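Local coordinates for methylmalonyl-CoA carboxyltransferase 12S subunit (Propionibacterium freudenreichii, PDB 1ON3), which transfers the carboxyl group of methylmalonyl-CoA to the biotin of the 1.3S subunit, forming propanoyl-CoA and carboxylated biotin, and builds the hexameric core of transcarboxylase, at residues Leu53-Ser58 against Arg89-Gly94; Val85-Gly90 against Thr117-Thr122; Arg95-Ala100 against Gly130-Phe135; Val167-Ala172 against Ser253-Asn258. All blocks are in the same frame, centred on the assembly; numbering follows the deposited sequence.

Contact 1 of 4, residues Leu53-Ser58 against Arg89-Gly94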
# COMPACT_ATOMS: atom_id res chain seq x y z
N LEU E 53 -11.27 -39.52 3.61
CA LEU E 53 -10.52 -38.35 4.04
C LEU E 53 -11.39 -37.23 4.61
O LEU E 53 -11.05 -36.64 5.64
CB LEU E 53 -9.72 -37.79 2.87
CG LEU E 53 -8.95 -36.48 3.15
CD1 LEU E 53 -7.67 -36.78 3.95
CD2 LEU E 53 -8.59 -35.80 1.84
N LEU E 54 -12.50 -36.94 3.94
CA LEU E 54 -13.39 -35.86 4.34
C LEU E 54 -14.42 -36.22 5.41
O LEU E 54 -14.76 -37.40 5.58
CB LEU E 54 -14.11 -35.31 3.10
CG LEU E 54 -13.22 -34.93 1.91
CD1 LEU E 54 -14.07 -34.63 0.69
CD2 LEU E 54 -12.35 -33.72 2.28
N ASP E 55 -14.89 -35.21 6.14
CA ASP E 55 -15.90 -35.44 7.17
C ASP E 55 -17.12 -36.06 6.50
O ASP E 55 -17.44 -35.75 5.35
CB ASP E 55 -16.32 -34.11 7.83
CG ASP E 55 -15.20 -33.46 8.62
OD1 ASP E 55 -14.36 -34.20 9.16
OD2 ASP E 55 -15.18 -32.22 8.70
N PRO E 56 -17.83 -36.94 7.22
CA PRO E 56 -19.02 -37.59 6.66
C PRO E 56 -19.99 -36.61 6.00
O PRO E 56 -20.34 -35.58 6.58
CB PRO E 56 -19.64 -38.27 7.87
CG PRO E 56 -18.44 -38.69 8.66
CD PRO E 56 -17.55 -37.45 8.57
N HIS E 57 -20.41 -36.94 4.78
CA HIS E 57 -21.36 -36.13 4.03
C HIS E 57 -20.96 -34.68 3.75
O HIS E 57 -21.82 -33.85 3.41
CB HIS E 57 -22.73 -36.15 4.72
CG HIS E 57 -23.28 -37.53 4.92
ND1 HIS E 57 -22.99 -38.29 6.03
CD2 HIS E 57 -24.04 -38.31 4.11
CE1 HIS E 57 -23.55 -39.48 5.90
NE2 HIS E 57 -24.19 -39.52 4.75
N SER E 58 -19.68 -34.37 3.88
CA SER E 58 -19.22 -33.01 3.65
C SER E 58 -18.79 -32.75 2.20
O SER E 58 -18.66 -31.60 1.78
CB SER E 58 -18.05 -32.68 4.58
OG SER E 58 -16.87 -33.36 4.19
N ARG E 89 -15.39 -29.66 -2.85
CA ARG E 89 -15.13 -29.01 -1.57
C ARG E 89 -15.70 -29.86 -0.44
O ARG E 89 -16.74 -30.50 -0.59
CB ARG E 89 -15.77 -27.62 -1.59
CG ARG E 89 -15.39 -26.65 -0.46
CD ARG E 89 -16.23 -26.83 0.81
NE ARG E 89 -16.16 -25.66 1.68
CZ ARG E 89 -16.82 -25.54 2.84
NH1 ARG E 89 -17.59 -26.53 3.26
NH2 ARG E 89 -16.70 -24.43 3.57
N GLY E 90 -15.00 -29.91 0.69
CA GLY E 90 -15.49 -30.67 1.83
C GLY E 90 -14.86 -30.08 3.07
O GLY E 90 -14.33 -28.98 3.02
N THR E 91 -14.94 -30.80 4.19
CA THR E 91 -14.33 -30.32 5.42
C THR E 91 -13.56 -31.46 6.07
O THR E 91 -13.87 -32.63 5.86
CB THR E 91 -15.36 -29.78 6.44
OG1 THR E 91 -16.22 -30.85 6.86
CG2 THR E 91 -16.20 -28.65 5.83
N ILE E 92 -12.54 -31.12 6.85
CA ILE E 92 -11.76 -32.12 7.58
C ILE E 92 -11.76 -31.55 9.00
O ILE E 92 -11.23 -30.47 9.25
CB ILE E 92 -10.33 -32.26 7.01
CG1 ILE E 92 -10.39 -32.93 5.62
CG2 ILE E 92 -9.48 -33.09 7.97
CD1 ILE E 92 -9.04 -32.98 4.88
N LEU E 93 -12.40 -32.28 9.90
CA LEU E 93 -12.54 -31.83 11.28
C LEU E 93 -13.12 -30.42 11.27
O LEU E 93 -12.67 -29.53 11.98
CB LEU E 93 -11.19 -31.87 12.01
CG LEU E 93 -10.95 -33.16 12.80
CD1 LEU E 93 -11.12 -34.37 11.91
CD2 LEU E 93 -9.55 -33.14 13.41
N GLY E 94 -14.13 -30.22 10.41
CA GLY E 94 -14.78 -28.93 10.31
C GLY E 94 -14.09 -27.88 9.46
O GLY E 94 -14.71 -26.88 9.09
O HOH W 1 -18.93 -29.02 2.79

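Contact 2 of 4, residues Val85-Gly90 against Thr117-Thr122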
# COMPACT_ATOMS: atom_id res chain seq x y z
N VAL E 85 -11.50 -37.68 -12.96
CA VAL E 85 -11.10 -37.05 -11.69
C VAL E 85 -12.34 -36.55 -10.93
O VAL E 85 -13.27 -36.00 -11.53
CB VAL E 85 -10.11 -35.87 -11.90
CG1 VAL E 85 -10.84 -34.64 -12.43
CG2 VAL E 85 -9.39 -35.55 -10.57
N VAL E 86 -12.35 -36.77 -9.62
CA VAL E 86 -13.47 -36.34 -8.78
C VAL E 86 -12.96 -35.13 -8.02
O VAL E 86 -11.97 -35.23 -7.28
CB VAL E 86 -13.89 -37.45 -7.80
CG1 VAL E 86 -15.13 -37.02 -7.01
CG2 VAL E 86 -14.18 -38.74 -8.57
N THR E 87 -13.62 -34.00 -8.20
CA THR E 87 -13.21 -32.74 -7.59
C THR E 87 -14.33 -32.04 -6.82
O THR E 87 -15.50 -32.10 -7.18
CB THR E 87 -12.72 -31.77 -8.67
OG1 THR E 87 -13.78 -31.52 -9.59
CG2 THR E 87 -11.52 -32.35 -9.43
N GLY E 88 -13.95 -31.35 -5.75
CA GLY E 88 -14.95 -30.65 -4.98
C GLY E 88 -14.44 -30.02 -3.71
O GLY E 88 -13.23 -29.88 -3.50
N ARG E 89 -15.39 -29.66 -2.85
CA ARG E 89 -15.13 -29.01 -1.57
C ARG E 89 -15.70 -29.86 -0.44
O ARG E 89 -16.74 -30.50 -0.59
CB ARG E 89 -15.77 -27.62 -1.59
CG ARG E 89 -15.39 -26.65 -0.46
CD ARG E 89 -16.23 -26.83 0.81
NE ARG E 89 -16.16 -25.66 1.68
CZ ARG E 89 -16.82 -25.54 2.84
NH1 ARG E 89 -17.59 -26.53 3.26
NH2 ARG E 89 -16.70 -24.43 3.57
N GLY E 90 -15.00 -29.91 0.69
CA GLY E 90 -15.49 -30.67 1.83
C GLY E 90 -14.86 -30.08 3.07
O GLY E 90 -14.33 -28.98 3.02
N THR E 117 -8.27 -29.45 -16.40
CA THR E 117 -8.95 -28.17 -16.24
C THR E 117 -9.79 -28.21 -14.96
O THR E 117 -9.84 -27.23 -14.23
CB THR E 117 -9.86 -27.87 -17.44
OG1 THR E 117 -9.03 -27.70 -18.60
CG2 THR E 117 -10.66 -26.60 -17.21
N LYS E 118 -10.42 -29.36 -14.69
CA LYS E 118 -11.24 -29.54 -13.48
C LYS E 118 -10.37 -29.37 -12.23
O LYS E 118 -10.76 -28.72 -11.24
CB LYS E 118 -11.87 -30.94 -13.46
CG LYS E 118 -13.14 -31.11 -14.32
CD LYS E 118 -13.74 -32.51 -14.21
CE LYS E 118 -14.20 -32.83 -12.80
NZ LYS E 118 -14.87 -34.16 -12.72
N VAL E 119 -9.20 -29.97 -12.27
CA VAL E 119 -8.28 -29.87 -11.13
C VAL E 119 -7.83 -28.42 -10.92
O VAL E 119 -7.82 -27.92 -9.79
CB VAL E 119 -7.05 -30.77 -11.33
CG1 VAL E 119 -6.01 -30.49 -10.24
CG2 VAL E 119 -7.47 -32.24 -11.26
N VAL E 120 -7.47 -27.74 -12.00
CA VAL E 120 -7.04 -26.35 -11.90
C VAL E 120 -8.17 -25.46 -11.36
O VAL E 120 -7.93 -24.57 -10.54
CB VAL E 120 -6.55 -25.81 -13.27
CG1 VAL E 120 -6.26 -24.33 -13.18
CG2 VAL E 120 -5.27 -26.54 -13.68
N GLU E 121 -9.39 -25.69 -11.82
CA GLU E 121 -10.51 -24.88 -11.34
C GLU E 121 -10.70 -25.09 -9.85
O GLU E 121 -11.01 -24.15 -9.11
CB GLU E 121 -11.77 -25.20 -12.16
CG GLU E 121 -11.94 -24.23 -13.34
CD GLU E 121 -12.75 -24.78 -14.50
OE1 GLU E 121 -13.66 -25.61 -14.27
OE2 GLU E 121 -12.48 -24.37 -15.66
N THR E 122 -10.50 -26.32 -9.38
CA THR E 122 -10.64 -26.62 -7.96
C THR E 122 -9.51 -25.95 -7.18
O THR E 122 -9.72 -25.47 -6.07
CB THR E 122 -10.63 -28.14 -7.70
OG1 THR E 122 -11.69 -28.74 -8.45
CG2 THR E 122 -10.84 -28.43 -6.23
O HOH W 2 -15.96 -34.21 -10.17
O HOH W 3 -13.72 -28.81 -10.63

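Contact 3 of 4, residues Arg95-Ala100 against Gly130-Phe135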
# COMPACT_ATOMS: atom_id res chain seq x y z
N ARG E 95 -12.82 -28.10 9.13
CA ARG E 95 -12.05 -27.16 8.33
C ARG E 95 -12.33 -27.31 6.85
O ARG E 95 -12.21 -28.39 6.29
CB ARG E 95 -10.54 -27.36 8.55
CG ARG E 95 -10.09 -27.10 9.98
CD ARG E 95 -8.64 -27.51 10.18
NE ARG E 95 -7.77 -26.87 9.20
CZ ARG E 95 -6.45 -27.03 9.13
NH1 ARG E 95 -5.83 -27.83 10.00
NH2 ARG E 95 -5.76 -26.38 8.20
N PRO E 96 -12.72 -26.21 6.19
CA PRO E 96 -13.01 -26.25 4.75
C PRO E 96 -11.76 -26.60 3.95
O PRO E 96 -10.67 -26.07 4.22
CB PRO E 96 -13.48 -24.82 4.46
CG PRO E 96 -14.03 -24.35 5.79
CD PRO E 96 -12.99 -24.87 6.74
N VAL E 97 -11.91 -27.49 2.96
CA VAL E 97 -10.80 -27.86 2.08
C VAL E 97 -11.35 -28.12 0.69
O VAL E 97 -12.56 -28.28 0.51
CB VAL E 97 -10.06 -29.17 2.53
CG1 VAL E 97 -9.38 -28.98 3.87
CG2 VAL E 97 -11.04 -30.35 2.56
N HIS E 98 -10.46 -28.13 -0.30
CA HIS E 98 -10.79 -28.45 -1.68
C HIS E 98 -9.92 -29.66 -2.02
O HIS E 98 -8.78 -29.75 -1.55
CB HIS E 98 -10.49 -27.28 -2.62
CG HIS E 98 -11.49 -26.17 -2.51
ND1 HIS E 98 -11.47 -25.24 -1.49
CD2 HIS E 98 -12.59 -25.90 -3.25
CE1 HIS E 98 -12.52 -24.44 -1.60
NE2 HIS E 98 -13.22 -24.82 -2.66
N ALA E 99 -10.44 -30.58 -2.83
CA ALA E 99 -9.69 -31.79 -3.13
C ALA E 99 -9.98 -32.36 -4.51
O ALA E 99 -11.02 -32.06 -5.11
CB ALA E 99 -10.00 -32.85 -2.08
N ALA E 100 -9.04 -33.16 -5.01
CA ALA E 100 -9.18 -33.82 -6.30
C ALA E 100 -8.76 -35.27 -6.09
O ALA E 100 -7.88 -35.56 -5.27
CB ALA E 100 -8.29 -33.16 -7.34
N GLY E 130 -9.17 -19.31 0.17
CA GLY E 130 -8.12 -19.50 1.16
C GLY E 130 -8.14 -20.83 1.91
O GLY E 130 -7.94 -20.87 3.13
N THR E 131 -8.35 -21.93 1.20
CA THR E 131 -8.35 -23.22 1.89
C THR E 131 -7.27 -24.16 1.37
O THR E 131 -6.72 -23.98 0.27
CB THR E 131 -9.68 -24.00 1.73
OG1 THR E 131 -9.66 -24.70 0.48
CG2 THR E 131 -10.89 -23.05 1.78
N PRO E 132 -6.94 -25.18 2.17
CA PRO E 132 -5.93 -26.15 1.76
C PRO E 132 -6.45 -26.91 0.53
O PRO E 132 -7.66 -26.98 0.28
CB PRO E 132 -5.84 -27.07 2.97
CG PRO E 132 -6.08 -26.14 4.11
CD PRO E 132 -7.22 -25.27 3.62
N PHE E 133 -5.52 -27.48 -0.23
CA PHE E 133 -5.83 -28.27 -1.42
C PHE E 133 -5.15 -29.64 -1.30
O PHE E 133 -3.93 -29.70 -1.12
CB PHE E 133 -5.33 -27.59 -2.69
CG PHE E 133 -5.47 -28.44 -3.91
CD1 PHE E 133 -4.35 -28.90 -4.59
CD2 PHE E 133 -6.72 -28.80 -4.37
CE1 PHE E 133 -4.49 -29.74 -5.71
CE2 PHE E 133 -6.87 -29.63 -5.48
CZ PHE E 133 -5.75 -30.10 -6.15
N LEU E 134 -5.92 -30.71 -1.42
CA LEU E 134 -5.40 -32.07 -1.33
C LEU E 134 -5.72 -32.81 -2.63
O LEU E 134 -6.80 -32.65 -3.19
CB LEU E 134 -6.01 -32.81 -0.12
CG LEU E 134 -5.65 -32.16 1.23
CD1 LEU E 134 -6.83 -31.30 1.70
CD2 LEU E 134 -5.33 -33.21 2.27
N PHE E 135 -4.77 -33.61 -3.10
CA PHE E 135 -4.92 -34.31 -4.38
C PHE E 135 -4.41 -35.76 -4.33
O PHE E 135 -3.25 -36.00 -4.02
CB PHE E 135 -4.13 -33.50 -5.42
CG PHE E 135 -4.38 -33.89 -6.86
CD1 PHE E 135 -3.99 -33.02 -7.87
CD2 PHE E 135 -4.96 -35.11 -7.21
CE1 PHE E 135 -4.15 -33.36 -9.22
CE2 PHE E 135 -5.13 -35.46 -8.56
CZ PHE E 135 -4.73 -34.58 -9.57

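Contact 4 of 4, residues Val167-Ala172 against Ser253-Asn258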
# COMPACT_ATOMS: atom_id res chain seq x y z
N VAL E 167 0.66 -19.91 -0.43
CA VAL E 167 -0.59 -19.18 -0.15
C VAL E 167 -1.54 -20.12 0.58
O VAL E 167 -2.05 -19.77 1.65
CB VAL E 167 -1.25 -18.67 -1.45
CG1 VAL E 167 -2.45 -17.77 -1.09
CG2 VAL E 167 -0.23 -17.90 -2.30
N VAL E 168 -1.78 -21.30 0.02
CA VAL E 168 -2.60 -22.30 0.71
C VAL E 168 -1.78 -23.59 0.70
O VAL E 168 -1.07 -23.85 -0.26
CB VAL E 168 -3.98 -22.55 0.04
CG1 VAL E 168 -4.82 -21.28 0.10
CG2 VAL E 168 -3.81 -23.02 -1.40
N PRO E 169 -1.85 -24.40 1.77
CA PRO E 169 -1.07 -25.65 1.80
C PRO E 169 -1.55 -26.61 0.73
O PRO E 169 -2.75 -26.69 0.46
CB PRO E 169 -1.33 -26.20 3.21
CG PRO E 169 -1.81 -25.01 3.99
CD PRO E 169 -2.65 -24.27 2.99
N GLN E 170 -0.61 -27.33 0.11
CA GLN E 170 -0.93 -28.30 -0.94
C GLN E 170 -0.31 -29.64 -0.57
O GLN E 170 0.91 -29.74 -0.40
CB GLN E 170 -0.37 -27.84 -2.29
CG GLN E 170 -0.86 -26.50 -2.79
CD GLN E 170 -0.22 -26.13 -4.10
OE1 GLN E 170 -0.64 -26.60 -5.16
NE2 GLN E 170 0.82 -25.29 -4.05
N ILE E 171 -1.16 -30.65 -0.45
CA ILE E 171 -0.75 -32.00 -0.07
C ILE E 171 -1.06 -33.00 -1.20
O ILE E 171 -2.19 -33.11 -1.67
CB ILE E 171 -1.49 -32.44 1.22
CG1 ILE E 171 -1.10 -31.50 2.36
CG2 ILE E 171 -1.16 -33.89 1.59
CD1 ILE E 171 -1.96 -31.65 3.64
N ALA E 172 -0.04 -33.73 -1.63
CA ALA E 172 -0.23 -34.71 -2.68
C ALA E 172 -0.15 -36.10 -2.08
O ALA E 172 0.71 -36.38 -1.24
CB ALA E 172 0.84 -34.55 -3.73
N SER E 253 -3.42 -31.14 10.41
CA SER E 253 -3.70 -30.59 11.74
C SER E 253 -2.67 -29.59 12.25
O SER E 253 -2.98 -28.78 13.11
CB SER E 253 -3.88 -31.72 12.77
OG SER E 253 -2.64 -32.32 13.15
N PHE E 254 -1.44 -29.64 11.72
CA PHE E 254 -0.39 -28.70 12.14
C PHE E 254 -0.40 -27.43 11.30
O PHE E 254 0.28 -26.45 11.62
CB PHE E 254 1.01 -29.32 11.98
CG PHE E 254 1.31 -30.43 12.95
CD1 PHE E 254 1.15 -31.77 12.58
CD2 PHE E 254 1.74 -30.14 14.25
CE1 PHE E 254 1.41 -32.80 13.48
CE2 PHE E 254 2.01 -31.15 15.15
CZ PHE E 254 1.84 -32.50 14.77
N LEU E 255 -1.19 -27.43 10.23
CA LEU E 255 -1.19 -26.30 9.30
C LEU E 255 -2.37 -25.34 9.33
O LEU E 255 -3.50 -25.72 9.62
CB LEU E 255 -1.05 -26.82 7.86
CG LEU E 255 -0.06 -27.96 7.64
CD1 LEU E 255 -0.10 -28.45 6.17
CD2 LEU E 255 1.34 -27.48 8.00
N PRO E 256 -2.10 -24.08 9.01
CA PRO E 256 -3.15 -23.06 8.97
C PRO E 256 -3.93 -23.29 7.67
O PRO E 256 -3.50 -24.07 6.81
CB PRO E 256 -2.36 -21.77 8.94
CG PRO E 256 -1.13 -22.17 8.12
CD PRO E 256 -0.78 -23.49 8.73
N GLN E 257 -5.07 -22.62 7.52
CA GLN E 257 -5.86 -22.73 6.30
C GLN E 257 -5.14 -22.09 5.12
O GLN E 257 -5.20 -22.58 3.99
CB GLN E 257 -7.19 -22.02 6.48
CG GLN E 257 -8.17 -22.75 7.36
CD GLN E 257 -8.61 -24.06 6.75
OE1 GLN E 257 -8.01 -25.10 6.99
NE2 GLN E 257 -9.65 -24.00 5.91
N ASN E 258 -4.46 -20.97 5.39
CA ASN E 258 -3.74 -20.22 4.36
C ASN E 258 -2.65 -19.37 5.01
O ASN E 258 -2.49 -19.38 6.23
CB ASN E 258 -4.72 -19.33 3.58
CG ASN E 258 -5.49 -18.40 4.48
OD1 ASN E 258 -4.93 -17.47 5.03
ND2 ASN E 258 -6.79 -18.64 4.64

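Contact 1 of 4, residues Leu53-Ser58 against Arg89-Gly94
Asp55 OD2 is gripped by two donors, the Thr91 hydroxyl near the end of strand 85-92 and the Gly94 amide in the turn after it. The hydroxyl gives the shorter bond, Thr91 OG1 to Asp55 OD2 2.5 Å. It meets the oxygen on its anti side, 23° out of the carboxylate plane. The backbone N of Gly94 lies 2.8 Å from Asp55 OD2 and takes its syn lone pair, with a nearly straight N-H. The other oxygen, Asp55 OD1, receives the N of Leu93 at 2.8 Å, also on the syn side. Asp55 CG stands anti to the carbonyl carbon (chi1 -66°), which carries the carboxylate to the strand end and its turn. The backbone of Asp55 binds as well: its N donates to Thr91 O at 2.8 Å. Ser58 closes a type II turn that starts at Asp55. Its OG donates to Asp55 O and accepts the N of Thr91 at 3.2 Å. A water links Ser58 O to Arg89 NH1. Beside the polar bonds, Ile92 CD1 packs on Leu53 CG at 3.9 Å, and Ile92 CG1 meets Leu54 CD2. Helix 241-253 and Val97 border this apolar side. A CB on Gly90 would clash with Leu54 CD1 and crowd Ser58 OG. If Asp55 were an alanine, the amides of Leu93 and Gly94 and the Thr91 hydroxyl are likely to lose their acceptor, leaving the turn freer to move. The carboxylate thus ties the loop after helix 46-53 to the turn between strands 85-92 and 95-102, and its three donors are likely to stabilise its negative charge.

Contact 2 of 4, residues Val85-Gly90 against Thr117-Thr122
Strand 85-90 and helix 117-122 run nearly parallel, 13° apart, with their axes 8.3 Å from each other at closest approach. Lys118 reaches from the helix to the strand. Its chain is bent at chi3 (63°), which directs NZ to the backbone of Val85. Lys118 NZ donates to Val85 O at 2.7 Å, approaching almost in line with the carbonyl bond. A water accepts from both Lys118 NZ and the N of Thr87. The aliphatic part of the lysine slides past Val85 in the opposite direction, with Lys118 CE 3.8 Å from Val85 CG1. The other methyl, Val85 CG2, meets Val119 CG2 at 3.9 Å, and these two side chains cross at about a right angle. Thr87 fits between Lys118 and Thr122. Its CB lies 3.2 Å from Thr122 OG1, while that hydroxyl donates to Lys118 O, one turn back in the helix. A second water joins Thr87 OG1 to Lys118 O, to which it donates. Thr122 CG2 rests 3.9 Å from Gly88 O. The ammonium of Lys118 also bonds Gly63 O and Ala82 O, so three carbonyls and a water surround this buried, probably charged group. Val119 continues onto Phe133 and Phe135 of strand 133-139, and Thr122 touches His98 of strand 95-102. Helix 113-129 therefore packs over one face of the sheet, across three of its strands.

Contact 3 of 4, residues Arg95-Ala100 against Gly130-Phe135
Ala100 CB sits over one face of the Phe135 ring, 4.0 Å from its centroid and 15° off the ring normal, a CH-pi contact. Phe135 CG is anti to the backbone N (chi1 -168°), which lays the ring along Ala100. The same methyl touches Phe133 CZ at 4.2 Å. Both phenylalanines lie on the face of the sheet that carries His98 and Ala100. On the face of Ala99 and Leu134, Leu134 CD1 reaches Val97 CB at 4.0 Å. Next to it, the Val97 and Pro132 side chains cross at about a right angle, CG1 of the valine meeting CB of the proline. The backbones are parallel neighbours in register, His98 with Phe133, Ala99 with Leu134 and Ala100 with Phe135. Strand 95-102, helix 113-129 and strand 133-139 form a beta-alpha-beta unit, as in the crotonase-like fold of this clan. Helix 113-129 covers the phenylalanine face, with Met123 on Phe133. Three backbone bonds link the strands: His98 N to Pro132 O at 3.1 Å, Leu134 N to His98 O at 3.0 Å, and Ala100 N to Leu134 O at 2.9 Å. The last two lie in the plane of their carbonyls. At the start of segment 130-135, Gly130 ends the helix in a Schellman motif. The Thr131 hydroxyl then meets the edge of the His98 ring, where Thr131 OG1 and His98 ND1 are 2.7 Å apart; either could be the donor. Farther out, Thr131 CB lies against Pro96 O, and Arg95 bends toward Pro132, its NE bonded to Gln257 OE1.

Contact 4 of 4, residues Val167-Ala172 against Ser253-Asn258
Leu255 holds CG anti to the carbonyl carbon (chi1 -41°) and its chain extended beyond (chi2 176°), which brings CD1 against Pro169 CB at 3.9 Å. The same methyl comes to 4.5 Å from Ile171 CD1. The Pro169 ring lies along the backbone of segment 253-258. Its CG is 3.4 Å from Pro256 O and its CD 3.2 Å from Gln257 O. Val168 has CG1 anti to the carbonyl carbon (chi1 -64°), and this methyl meets Asn258 CB at 4.0 Å, the two side chains crossing obliquely. Val167 O sits 3.2 Å from Asn258 CA. The polar ends of segment 253-258 turn to other partners: Gln257, besides its bond to Arg95, donates from NE2 to Pro96 O, and Asn258 bonds Thr260 through OD1 and Gly130 O through ND2. Replacing Pro169 by alanine removes CG and CD, which would probably leave a gap beside the carbonyls of Pro256 and Gln257 and free the backbone to turn. Val167 also packs on Lys516 of another subunit. Within the two segments no hydrogen bond forms; the polar tie comes just beyond, from Val167 to the backbone of Asn259, while the segments themselves meet by apolar and carbon-to-carbonyl packing.

Overall arrangement
All four contacts involve one mixed sheet of the N-terminal half of the subunit. Contacts 1 and 2 share Arg89 and Gly90 on strand 85-92, with centres about 15 Å apart. Contact 3 lies about 10 Å, centre to centre, from each, on strands 95-102 and 133-139. Contact 4 follows on strand 170-175, its centre about 8 Å from that of contact 3, which it touches. Along the chain contact 1 closes before contact 3 opens, contacts 2 and 3 interleave, and contact 4 comes last. Together they tie the edge loop, helix 113-129 and the loop after helix 241-253 to one sheet. In contacts 2 and 3, Val85 and Phe135 stand about 14 and 13 Å from bound methylmalonyl-CoA.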